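Local coordinates for protein endoglucanase (Cryptopygus antarcticus, PDB 5H4U) that cleaves internal beta-1,4-glucosidic linkages in cellulose, lichenan and barley beta-glucan, as a secreted family 45 endoglucanase, at residues R26-C31 / M140-G145. Residues are numbered along the deposited sequence; the frame is centred on the assembly and turned at random.
Sequences RYWDCC and MIPGGG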
loop_
_atom_site.group_PDB
_atom_site.type_symbol
_atom_site.label_atom_id
_atom_site.label_comp_id
_atom_site.label_asym_id
_atom_site.label_seq_id
_atom_site.Cartn_x
_atom_site.Cartn_y
_atom_site.Cartn_z
ATOM N N ARG A 26 2.030 -3.654 8.115
ATOM C CA ARG A 26 1.140 -2.548 7.778
ATOM C C ARG A 26 1.896 -1.228 7.823
ATOM O O ARG A 26 2.741 -1.014 8.693
ATOM C CB ARG A 26 -0.074 -2.510 8.710
ATOM C CG ARG A 26 0.246 -2.451 10.149
ATOM C CD ARG A 26 -0.971 -2.627 10.998
ATOM N NE ARG A 26 -0.644 -2.371 12.391
ATOM C CZ ARG A 26 -0.187 -3.292 13.231
ATOM N NH1 ARG A 26 0.011 -4.540 12.820
ATOM N NH2 ARG A 26 0.110 -2.950 14.478
ATOM N N TYR A 27 1.562 -0.318 6.918
ATOM C CA TYR A 27 2.319 0.923 6.916
ATOM C C TYR A 27 1.619 1.964 6.072
ATOM O O TYR A 27 0.853 1.637 5.173
ATOM C CB TYR A 27 3.747 0.702 6.394
ATOM C CG TYR A 27 3.949 0.904 4.907
ATOM C CD1 TYR A 27 3.599 -0.086 3.997
ATOM C CD2 TYR A 27 4.546 2.069 4.415
ATOM C CE1 TYR A 27 3.807 0.086 2.629
ATOM C CE2 TYR A 27 4.747 2.257 3.055
ATOM C CZ TYR A 27 4.377 1.262 2.167
ATOM O OH TYR A 27 4.581 1.454 0.820
ATOM N N TRP A 28 1.879 3.225 6.398
ATOM C CA TRP A 28 1.380 4.337 5.600
ATOM C C TRP A 28 2.280 5.533 5.916
ATOM O O TRP A 28 2.040 6.270 6.872
ATOM C CB TRP A 28 -0.068 4.659 5.879
ATOM C CG TRP A 28 -0.637 5.620 4.910
ATOM C CD1 TRP A 28 -0.492 6.982 4.907
ATOM C CD2 TRP A 28 -1.466 5.300 3.799
ATOM N NE1 TRP A 28 -1.182 7.531 3.850
ATOM C CE2 TRP A 28 -1.790 6.519 3.153
ATOM C CE3 TRP A 28 -1.967 4.103 3.281
ATOM C CZ2 TRP A 28 -2.586 6.567 2.015
ATOM C CZ3 TRP A 28 -2.755 4.152 2.152
ATOM C CH2 TRP A 28 -3.064 5.378 1.533
ATOM N N ASP A 29 3.309 5.695 5.108
ATOM C CA ASP A 29 4.247 6.781 5.270
ATOM C C ASP A 29 3.937 7.948 4.346
ATOM O O ASP A 29 4.681 8.925 4.345
ATOM C CB ASP A 29 5.678 6.272 5.047
ATOM C CG ASP A 29 5.917 5.768 3.639
ATOM O OD1 ASP A 29 5.006 5.877 2.780
ATOM O OD2 ASP A 29 7.020 5.216 3.401
ATOM N N CYS A 30 2.877 7.859 3.545
ATOM C CA CYS A 30 2.432 8.932 2.673
ATOM C C CYS A 30 3.358 9.196 1.491
ATOM O O CYS A 30 3.091 10.127 0.718
ATOM C CB CYS A 30 2.261 10.254 3.439
ATOM S SG CYS A 30 0.998 10.278 4.728
ATOM N N CYS A 31 4.443 8.436 1.321
ATOM C CA CYS A 31 5.453 8.825 0.345
ATOM C C CYS A 31 5.036 8.443 -1.071
ATOM O O CYS A 31 4.247 7.519 -1.286
ATOM C CB CYS A 31 6.774 8.143 0.627
ATOM S SG CYS A 31 7.399 8.431 2.240
ATOM N N MET A 140 -0.620 -1.229 2.552
ATOM C CA MET A 140 -0.747 0.213 2.727
ATOM C C MET A 140 -2.052 0.503 3.467
ATOM O O MET A 140 -3.139 0.445 2.894
ATOM C CB MET A 140 -0.671 0.902 1.370
ATOM C CG MET A 140 0.759 1.130 0.934
ATOM S SD MET A 140 1.014 1.720 -0.762
ATOM C CE MET A 140 0.853 3.480 -0.505
ATOM N N ILE A 141 -1.949 0.816 4.757
ATOM C CA ILE A 141 -3.108 1.068 5.604
ATOM C C ILE A 141 -2.928 2.378 6.362
ATOM O O ILE A 141 -2.006 2.499 7.169
ATOM C CB ILE A 141 -3.340 -0.091 6.582
ATOM C CG1 ILE A 141 -3.301 -1.411 5.804
ATOM C CG2 ILE A 141 -4.678 0.064 7.239
ATOM C CD1 ILE A 141 -3.146 -2.631 6.642
ATOM N N PRO A 142 -3.779 3.382 6.150
ATOM C CA PRO A 142 -3.638 4.645 6.884
ATOM C C PRO A 142 -3.731 4.425 8.383
ATOM O O PRO A 142 -4.683 3.826 8.886
ATOM C CB PRO A 142 -4.811 5.479 6.365
ATOM C CG PRO A 142 -5.149 4.886 5.074
ATOM C CD PRO A 142 -4.884 3.435 5.192
ATOM N N GLY A 143 -2.697 4.851 9.092
ATOM C CA GLY A 143 -2.663 4.689 10.517
ATOM C C GLY A 143 -1.878 3.493 10.989
ATOM O O GLY A 143 -1.753 3.307 12.202
ATOM N N GLY A 144 -1.410 2.635 10.073
ATOM C CA GLY A 144 -0.634 1.478 10.462
ATOM C C GLY A 144 0.833 1.711 10.744
ATOM O O GLY A 144 1.551 0.731 10.964
ATOM N N GLY A 145 1.298 2.950 10.801
ATOM C CA GLY A 145 2.708 3.240 11.046
ATOM C C GLY A 145 3.452 3.723 9.809
ATOM O O GLY A 145 3.216 3.253 8.690
HETATM O O HOH W 1 0.230 5.366 8.846
#
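G145 O takes the backbone N-H of W28 at 2.7 Å. The bond is fairly straight, and the donor is tilted 28° from the carbonyl plane. Y27 CA also comes up to G145 O in a CA-H...O contact. The same peptide is held at its other end: Y27 O accepts I141 N at 2.9 Å, with the donor well above the carbonyl plane. Y27 and M140 form a parallel beta bridge. Between these bonds, I141 to G144 makes a type II turn, closed by G144 N to I141 O. The positive phi of G143 suits glycine there. G144 O lies 3.5 Å from R26 CG.

W28 packs its indole on P142. With chi1 at -170°, the indole turns away from its own backbone N and lies against the proline. P142 CG sits over the six-membered ring in a CH-pi contact, 3.8 Å from the centroid. M140 C and I141 N meet the ring at its edge. With an alanine here, the indole would be lost and P142 CG would probably face a gap, its CH-pi partner gone. A water bridges W28 O and G143 N. Y27 and M140 run side by side, with Y27 CE1 3.6 Å from M140 CG.

D29, the probable nucleophile, follows directly and holds C31 N in an Asx turn. Y27 lies beside D138, the probable proton donor. The contact ties the ends of parallel strands 19-27 and 135-140 in the double-psi beta-barrel domain. W28 also touches C152 on helix 152-156, and I141 packs on helix 184-191.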